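Local coordinates for antiterminator Q protein (Enterobacteria phage SfI, PDB 6JNY) that probably acts as a phage transcription antitermination factor, engaging RNA polymerase so that it reads through terminators, at residues L32-R35 with I40-F43; G63-Q68 with P143-A148; F81-S86 with H95-Y100. All coordinates share one frame; numbering follows the deposited sequence.

Overall arrangement
From the N terminus, the chain runs through helix 10-28 and enters a loop whose residues 32-35 meet helix 38-45 in interaction 1, closing a short loop with four residues between the segments. That contact is complete before interaction 2 opens on helix 60-74. Helices 78-90 and 94-103 follow and pair in interaction 3. Only after the two-stranded hairpin does the long helix 123-155 return to helix 60-74 and close interaction 2, so interaction 3 lies wholly within that 74-residue excursion. None of the three cross. Interaction 1 bridges the others: Leu32 packs on Ser67 of interaction 2, while Ile40 and Phe43 pack on helix 78-90 of interaction 3.

Interaction 1: L32-R35 with I40-F43; sequences LEKR and IAKF
Leu32 and Ile40 make the apolar contact. The two side chains cross at about a right angle, and one methyl of Leu32 does the touching: CD2 lies 3.6 Å from CD1 of Ile40 and 3.8 Å from CG2 of the same residue, so it rests against both branches of the isoleucine. With CG of Leu32 opposite the backbone N (chi1 -175°), the side chain extends toward the helix and delivers CD2 to this spot. Ile40 is buried, and beyond Leu32 it also packs on Trp23 and Val27 of helix 10-28 and on Phe81 and Leu85 of helix 78-90.

The loop joining helix 10-28 to helix 38-45 folds back beside the second of these helices: segment 32-35 enters a 3-10 turn at Lys34, and Ile40 N is hydrogen-bonded to Ser37 OG at the start of helix 38-45. Leu32 also touches Trp26, which ties the loop back to the helix it has just left.

The second contact joins the aliphatic root of a charged residue to a small one. Lys34 CG lies 3.6 Å from Ala41 CB, where the CA atoms of Lys34 and Ala41 are 5.2 Å apart. Past this point the lysine bends at chi2 (-146°) and again at chi3, and its exposed ammonium end leads away from the helix.

Interaction 2: G63-Q68 with P143-A148; sequences GMLISQ and PVLDSA
Leu65 and Leu145 bury the most surface in this helix-helix contact, and Ala148 comes next. The CD2 methyl of Leu65 touches both partners, 3.6 Å from CD1 of Leu145 and 3.7 Å from CB of Ala148, the residue nearly one turn further along the same helix. Leu65 is stretched out from its helix, with CG opposite the backbone N (chi1 -180°), which carries CD2 across the gap. Its other methyl, CD1, lies near the carbonyl oxygen of Ala148.

Leu145 answers with a single methyl. CD1 touches Leu65 and also CG1 of Ile66 at 3.8 Å, and its side chain crosses both of these neighbours obliquely. The CB of Leu145 does not head straight for the other helix; the turn at CG brings CD1 forward. The CA atoms come nearest at Ile66 and Leu145, 6.8 Å apart; Ala148 presents only its CB methyl to Leu65.

The short helical segments run roughly antiparallel, at 143°, with axes 10.1 Å apart at closest approach. They join helix 60-74 to the long C-terminal helix 123-155, and helix 10-28 covers the side, with Trp19 and Trp23 on Ile66 and Leu16 on Leu145. On helix 60-74 itself, the buried hydroxyl of Ser67 donates to Gly63 O at 2.7 Å and is also hydrogen-bonded to Trp23 NE1 of helix 10-28.

Across the interface no hydrogen bond or charge pair forms. Between these two segments the contact is therefore wholly aliphatic van der Waals packing, which Phe149 and Arg152 of the long helix extend along Leu65.

Interaction 3: F81-S86 with H95-Y100; sequences FGILLS and HAIASY
Ile97 supplies the side of helix 94-103 in this buried contact, using both branches against Ile83 and Ser86 of helix 78-90. In the apolar part, CG2 of Ile97 meets CG1 of Ile83 at 4.1 Å, a loose approach in which the two side chains cross at a slant. The longer branch faces Ser86 and the Ile83 carbonyl: CD1 of Ile97 lies 3.9 Å from Ser86 CB, and CG1 lies 4.0 Å from the same CB. The fork follows from a chi1 of -62° at Ile97, which sets CG2 opposite the backbone N and CG1 opposite the carbonyl carbon, so that CG2 is left to face the Ile83 side chain. The CA atoms of Ser86 and Ile97 are 7.2 Å apart.

The protein's family is placed in the helix-turn-helix clan, and helices 78-90 and 94-103, which follow each other across a short turn, are consistent with that motif. On this inference from the clan, helix 94-103 probably corresponds to its second helix, and Ile97 packs it on helix 78-90.

Contacts with polar atoms are few. The CD1 methyl of Ile97 also lies 4.0 Å from Ile83 O, which is van der Waals contact. No hydrogen bond links the segments directly; instead the turn is tied by a backbone bond between Ser86 and Ser92 and by Ala96 N to Ser93 OG.

Flanking packing locates the pair in the fold. Ile83 also leans on Leu134 of helix 123-155, Ala98 rests on Arg127 of the same long helix, and Phe43 of helix 38-45 touches Ser86.

Interaction 1: L32-R35 with I40-F43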
loop_
_atom_site.group_PDB
_atom_site.type_symbol
_atom_site.label_atom_id
_atom_site.label_comp_id
_atom_site.label_asym_id
_atom_site.label_seq_id
_atom_site.Cartn_x
_atom_site.Cartn_y
_atom_site.Cartn_z
ATOM N N LEU A 32 -9.161 3.008 -13.253
ATOM C CA LEU A 32 -9.047 1.553 -13.199
ATOM C C LEU A 32 -10.430 0.916 -13.285
ATOM O O LEU A 32 -11.329 1.265 -12.516
ATOM C CB LEU A 32 -8.335 1.089 -11.925
ATOM C CG LEU A 32 -8.083 -0.424 -11.864
ATOM C CD1 LEU A 32 -7.162 -0.876 -12.988
ATOM C CD2 LEU A 32 -7.503 -0.836 -10.515
ATOM N N GLU A 33 -10.582 -0.025 -14.215
ATOM C CA GLU A 33 -11.840 -0.750 -14.345
ATOM C C GLU A 33 -12.123 -1.566 -13.088
ATOM O O GLU A 33 -11.212 -2.121 -12.467
ATOM C CB GLU A 33 -11.787 -1.675 -15.561
ATOM C CG GLU A 33 -11.728 -0.950 -16.895
ATOM C CD GLU A 33 -10.578 -1.431 -17.762
ATOM O OE1 GLU A 33 -10.000 -2.494 -17.441
ATOM O OE2 GLU A 33 -10.247 -0.746 -18.756
ATOM N N LYS A 34 -13.402 -1.622 -12.706
ATOM C CA LYS A 34 -13.780 -2.320 -11.481
ATOM C C LYS A 34 -13.366 -3.787 -11.519
ATOM O O LYS A 34 -12.918 -4.341 -10.507
ATOM C CB LYS A 34 -15.285 -2.182 -11.242
ATOM C CG LYS A 34 -15.807 -3.012 -10.080
ATOM C CD LYS A 34 -17.214 -3.523 -10.347
ATOM C CE LYS A 34 -18.239 -2.408 -10.202
ATOM N NZ LYS A 34 -19.632 -2.932 -10.151
ATOM N N ARG A 35 -13.487 -4.428 -12.684
ATOM C CA ARG A 35 -13.193 -5.851 -12.800
ATOM C C ARG A 35 -11.735 -6.178 -12.502
ATOM O O ARG A 35 -11.419 -7.332 -12.194
ATOM C CB ARG A 35 -13.550 -6.337 -14.208
ATOM C CG ARG A 35 -14.124 -7.741 -14.252
ATOM C CD ARG A 35 -15.647 -7.718 -14.313
ATOM N NE ARG A 35 -16.219 -9.031 -14.025
ATOM C CZ ARG A 35 -16.905 -9.324 -12.922
ATOM N NH1 ARG A 35 -17.115 -8.395 -11.999
ATOM N NH2 ARG A 35 -17.382 -10.550 -12.744
ATOM N N ILE A 40 -9.521 -2.406 -4.930
ATOM C CA ILE A 40 -9.369 -1.023 -5.380
ATOM C C ILE A 40 -10.725 -0.403 -5.688
ATOM O O ILE A 40 -10.992 0.746 -5.316
ATOM C CB ILE A 40 -8.393 -0.923 -6.565
ATOM C CG1 ILE A 40 -7.003 -1.410 -6.143
ATOM C CG2 ILE A 40 -8.313 0.514 -7.069
ATOM C CD1 ILE A 40 -6.044 -1.549 -7.282
ATOM N N ALA A 41 -11.607 -1.157 -6.354
ATOM C CA ALA A 41 -12.942 -0.650 -6.669
ATOM C C ALA A 41 -13.720 -0.303 -5.405
ATOM O O ALA A 41 -14.340 0.764 -5.318
ATOM C CB ALA A 41 -13.698 -1.676 -7.511
ATOM N N LYS A 42 -13.697 -1.192 -4.407
ATOM C CA LYS A 42 -14.362 -0.899 -3.140
ATOM C C LYS A 42 -13.745 0.315 -2.460
ATOM O O LYS A 42 -14.460 1.141 -1.880
ATOM C CB LYS A 42 -14.294 -2.108 -2.207
ATOM C CG LYS A 42 -15.042 -1.915 -0.896
ATOM C CD LYS A 42 -15.223 -3.232 -0.155
ATOM C CE LYS A 42 -16.215 -3.085 0.989
ATOM N NZ LYS A 42 -17.580 -2.744 0.488
ATOM N N PHE A 43 -12.414 0.430 -2.504
ATOM C CA PHE A 43 -11.761 1.586 -1.903
ATOM C C PHE A 43 -12.230 2.874 -2.561
ATOM O O PHE A 43 -12.525 3.865 -1.879
ATOM C CB PHE A 43 -10.238 1.435 -2.018
ATOM C CG PHE A 43 -9.473 2.596 -1.452
ATOM C CD1 PHE A 43 -9.098 2.612 -0.122
ATOM C CD2 PHE A 43 -9.128 3.670 -2.255
ATOM C CE1 PHE A 43 -8.398 3.685 0.399
ATOM C CE2 PHE A 43 -8.436 4.750 -1.734
ATOM C CZ PHE A 43 -8.066 4.749 -0.411
#

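Interaction 2: G63-Q68 with P143-A148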
loop_
_atom_site.group_PDB
_atom_site.type_symbol
_atom_site.label_atom_id
_atom_site.label_comp_id
_atom_site.label_asym_id
_atom_site.label_seq_id
_atom_site.Cartn_x
_atom_site.Cartn_y
_atom_site.Cartn_z
ATOM N N GLY A 63 -0.727 2.371 -15.879
ATOM C CA GLY A 63 -1.679 2.251 -14.789
ATOM C C GLY A 63 -2.246 0.851 -14.666
ATOM O O GLY A 63 -2.357 0.309 -13.562
ATOM N N MET A 64 -2.600 0.239 -15.797
ATOM C CA MET A 64 -3.135 -1.115 -15.761
ATOM C C MET A 64 -2.069 -2.123 -15.354
ATOM O O MET A 64 -2.343 -3.034 -14.561
ATOM C CB MET A 64 -3.754 -1.476 -17.114
ATOM C CG MET A 64 -5.107 -0.824 -17.315
ATOM S SD MET A 64 -5.921 -1.238 -18.870
ATOM C CE MET A 64 -4.867 -0.396 -20.054
ATOM N N LEU A 65 -0.853 -1.985 -15.883
ATOM C CA LEU A 65 0.211 -2.922 -15.537
ATOM C C LEU A 65 0.508 -2.864 -14.044
ATOM O O LEU A 65 0.618 -3.901 -13.376
ATOM C CB LEU A 65 1.470 -2.609 -16.346
ATOM C CG LEU A 65 2.719 -3.482 -16.142
ATOM C CD1 LEU A 65 3.529 -3.542 -17.412
ATOM C CD2 LEU A 65 3.604 -2.985 -14.999
ATOM N N ILE A 66 0.644 -1.654 -13.502
ATOM C CA ILE A 66 0.946 -1.530 -12.079
ATOM C C ILE A 66 -0.201 -2.060 -11.235
ATOM O O ILE A 66 0.018 -2.688 -10.195
ATOM C CB ILE A 66 1.320 -0.084 -11.711
ATOM C CG1 ILE A 66 2.579 0.340 -12.458
ATOM C CG2 ILE A 66 1.508 0.062 -10.180
ATOM C CD1 ILE A 66 2.789 1.860 -12.487
ATOM N N SER A 67 -1.441 -1.787 -11.647
ATOM C CA SER A 67 -2.593 -2.245 -10.877
ATOM C C SER A 67 -2.641 -3.764 -10.816
ATOM O O SER A 67 -2.969 -4.340 -9.769
ATOM C CB SER A 67 -3.884 -1.728 -11.516
ATOM O OG SER A 67 -3.964 -0.314 -11.507
ATOM N N GLN A 68 -2.362 -4.423 -11.943
ATOM C CA GLN A 68 -2.328 -5.880 -11.971
ATOM C C GLN A 68 -1.228 -6.407 -11.065
ATOM O O GLN A 68 -1.422 -7.398 -10.349
ATOM C CB GLN A 68 -2.111 -6.365 -13.404
ATOM C CG GLN A 68 -3.264 -6.086 -14.352
ATOM C CD GLN A 68 -3.126 -6.839 -15.662
ATOM O OE1 GLN A 68 -4.100 -7.017 -16.392
ATOM N NE2 GLN A 68 -1.909 -7.293 -15.963
ATOM N N PRO A 143 10.074 -6.517 -6.661
ATOM C CA PRO A 143 10.550 -7.467 -7.684
ATOM C C PRO A 143 9.496 -7.794 -8.710
ATOM O O PRO A 143 9.830 -8.054 -9.875
ATOM C CB PRO A 143 10.932 -8.706 -6.873
ATOM C CG PRO A 143 10.074 -8.635 -5.654
ATOM C CD PRO A 143 9.951 -7.163 -5.338
ATOM N N VAL A 144 8.227 -7.780 -8.318
ATOM C CA VAL A 144 7.156 -8.100 -9.250
ATOM C C VAL A 144 6.959 -6.977 -10.251
ATOM O O VAL A 144 6.694 -7.224 -11.433
ATOM C CB VAL A 144 5.861 -8.435 -8.494
ATOM C CG1 VAL A 144 4.785 -8.904 -9.457
ATOM C CG2 VAL A 144 6.137 -9.499 -7.443
ATOM N N LEU A 145 7.041 -5.722 -9.801
ATOM C CA LEU A 145 6.883 -4.617 -10.737
ATOM C C LEU A 145 8.097 -4.490 -11.638
ATOM O O LEU A 145 7.959 -4.219 -12.836
ATOM C CB LEU A 145 6.645 -3.305 -9.985
ATOM C CG LEU A 145 6.310 -2.143 -10.942
ATOM C CD1 LEU A 145 5.048 -2.441 -11.737
ATOM C CD2 LEU A 145 6.187 -0.789 -10.233
ATOM N N ASP A 146 9.296 -4.659 -11.078
ATOM C CA ASP A 146 10.496 -4.632 -11.904
ATOM C C ASP A 146 10.421 -5.699 -12.986
ATOM O O ASP A 146 10.724 -5.431 -14.152
ATOM C CB ASP A 146 11.746 -4.843 -11.048
ATOM C CG ASP A 146 13.029 -4.764 -11.852
ATOM O OD1 ASP A 146 13.200 -3.808 -12.633
ATOM O OD2 ASP A 146 13.872 -5.663 -11.693
ATOM N N SER A 147 9.986 -6.907 -12.620
ATOM C CA SER A 147 9.893 -7.962 -13.621
ATOM C C SER A 147 8.737 -7.714 -14.575
ATOM O O SER A 147 8.801 -8.132 -15.739
ATOM C CB SER A 147 9.760 -9.323 -12.940
ATOM O OG SER A 147 8.438 -9.540 -12.512
ATOM N N ALA A 148 7.688 -7.022 -14.127
ATOM C CA ALA A 148 6.566 -6.753 -15.024
ATOM C C ALA A 148 6.977 -5.817 -16.150
ATOM O O ALA A 148 6.605 -6.031 -17.310
ATOM C CB ALA A 148 5.373 -6.171 -14.267
#

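Interaction 3: F81-S86 with H95-Y100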
loop_
_atom_site.group_PDB
_atom_site.type_symbol
_atom_site.label_atom_id
_atom_site.label_comp_id
_atom_site.label_asym_id
_atom_site.label_seq_id
_atom_site.Cartn_x
_atom_site.Cartn_y
_atom_site.Cartn_z
ATOM N N PHE A 81 -3.234 -3.736 1.963
ATOM C CA PHE A 81 -3.711 -3.191 0.697
ATOM C C PHE A 81 -4.419 -1.857 0.922
ATOM O O PHE A 81 -4.145 -0.875 0.224
ATOM C CB PHE A 81 -4.642 -4.220 0.044
ATOM C CG PHE A 81 -4.730 -4.148 -1.469
ATOM C CD1 PHE A 81 -4.380 -3.006 -2.189
ATOM C CD2 PHE A 81 -5.195 -5.256 -2.181
ATOM C CE1 PHE A 81 -4.486 -2.985 -3.581
ATOM C CE2 PHE A 81 -5.305 -5.239 -3.570
ATOM C CZ PHE A 81 -4.956 -4.105 -4.271
ATOM N N GLY A 82 -5.290 -1.795 1.927
ATOM C CA GLY A 82 -5.991 -0.551 2.204
ATOM C C GLY A 82 -5.055 0.568 2.620
ATOM O O GLY A 82 -5.223 1.720 2.204
ATOM N N ILE A 83 -4.046 0.241 3.433
ATOM C CA ILE A 83 -3.087 1.254 3.861
ATOM C C ILE A 83 -2.286 1.769 2.675
ATOM O O ILE A 83 -2.029 2.973 2.554
ATOM C CB ILE A 83 -2.197 0.695 4.985
ATOM C CG1 ILE A 83 -2.984 0.639 6.296
ATOM C CG2 ILE A 83 -0.925 1.512 5.140
ATOM C CD1 ILE A 83 -2.344 -0.214 7.350
ATOM N N LEU A 84 -1.870 0.862 1.783
ATOM C CA LEU A 84 -1.191 1.275 0.567
ATOM C C LEU A 84 -2.047 2.228 -0.256
ATOM O O LEU A 84 -1.542 3.231 -0.775
ATOM C CB LEU A 84 -0.837 0.035 -0.265
ATOM C CG LEU A 84 0.038 0.247 -1.499
ATOM C CD1 LEU A 84 1.476 0.485 -1.092
ATOM C CD2 LEU A 84 -0.046 -0.968 -2.445
ATOM N N LEU A 85 -3.347 1.922 -0.395
ATOM C CA LEU A 85 -4.238 2.783 -1.173
ATOM C C LEU A 85 -4.469 4.132 -0.493
ATOM O O LEU A 85 -4.468 5.167 -1.165
ATOM C CB LEU A 85 -5.562 2.062 -1.458
ATOM C CG LEU A 85 -5.452 0.900 -2.464
ATOM C CD1 LEU A 85 -6.719 0.038 -2.438
ATOM C CD2 LEU A 85 -5.181 1.412 -3.855
ATOM N N SER A 86 -4.617 4.141 0.834
ATOM C CA SER A 86 -4.731 5.410 1.558
ATOM C C SER A 86 -3.526 6.301 1.284
ATOM O O SER A 86 -3.672 7.481 0.953
ATOM C CB SER A 86 -4.873 5.150 3.055
ATOM O OG SER A 86 -6.121 4.542 3.349
ATOM N N HIS A 95 1.017 9.812 9.222
ATOM C CA HIS A 95 0.444 10.183 10.509
ATOM C C HIS A 95 -1.078 10.132 10.471
ATOM O O HIS A 95 -1.716 9.709 11.443
ATOM C CB HIS A 95 0.914 11.584 10.905
ATOM C CG HIS A 95 2.257 11.621 11.565
ATOM N ND1 HIS A 95 2.787 10.550 12.253
ATOM C CD2 HIS A 95 3.171 12.617 11.666
ATOM C CE1 HIS A 95 3.969 10.884 12.743
ATOM N NE2 HIS A 95 4.225 12.132 12.400
ATOM N N ALA A 96 -1.686 10.559 9.356
ATOM C CA ALA A 96 -3.139 10.526 9.252
ATOM C C ALA A 96 -3.658 9.097 9.209
ATOM O O ALA A 96 -4.684 8.781 9.821
ATOM C CB ALA A 96 -3.604 11.326 8.035
ATOM N N ILE A 97 -2.955 8.211 8.496
ATOM C CA ILE A 97 -3.348 6.805 8.475
ATOM C C ILE A 97 -3.213 6.192 9.863
ATOM O O ILE A 97 -4.099 5.458 10.321
ATOM C CB ILE A 97 -2.495 6.047 7.448
ATOM C CG1 ILE A 97 -2.725 6.607 6.043
ATOM C CG2 ILE A 97 -2.773 4.545 7.527
ATOM C CD1 ILE A 97 -1.666 6.124 5.045
ATOM N N ALA A 98 -2.124 6.507 10.560
ATOM C CA ALA A 98 -1.916 5.945 11.890
ATOM C C ALA A 98 -2.946 6.453 12.889
ATOM O O ALA A 98 -3.364 5.704 13.777
ATOM C CB ALA A 98 -0.501 6.241 12.376
ATOM N N SER A 99 -3.371 7.709 12.757
ATOM C CA SER A 99 -4.383 8.238 13.667
ATOM C C SER A 99 -5.674 7.441 13.578
ATOM O O SER A 99 -6.288 7.124 14.605
ATOM C CB SER A 99 -4.641 9.712 13.360
ATOM O OG SER A 99 -5.650 10.231 14.211
ATOM N N TYR A 100 -6.107 7.109 12.362
ATOM C CA TYR A 100 -7.327 6.323 12.205
ATOM C C TYR A 100 -7.113 4.879 12.638
ATOM O O TYR A 100 -7.999 4.276 13.251
ATOM C CB TYR A 100 -7.828 6.366 10.763
ATOM C CG TYR A 100 -9.151 5.661 10.616
ATOM C CD1 TYR A 100 -9.226 4.406 10.038
ATOM C CD2 TYR A 100 -10.324 6.237 11.096
ATOM C CE1 TYR A 100 -10.433 3.747 9.921
ATOM C CE2 TYR A 100 -11.536 5.587 10.984
ATOM C CZ TYR A 100 -11.584 4.339 10.392
ATOM O OH TYR A 100 -12.789 3.678 10.273
#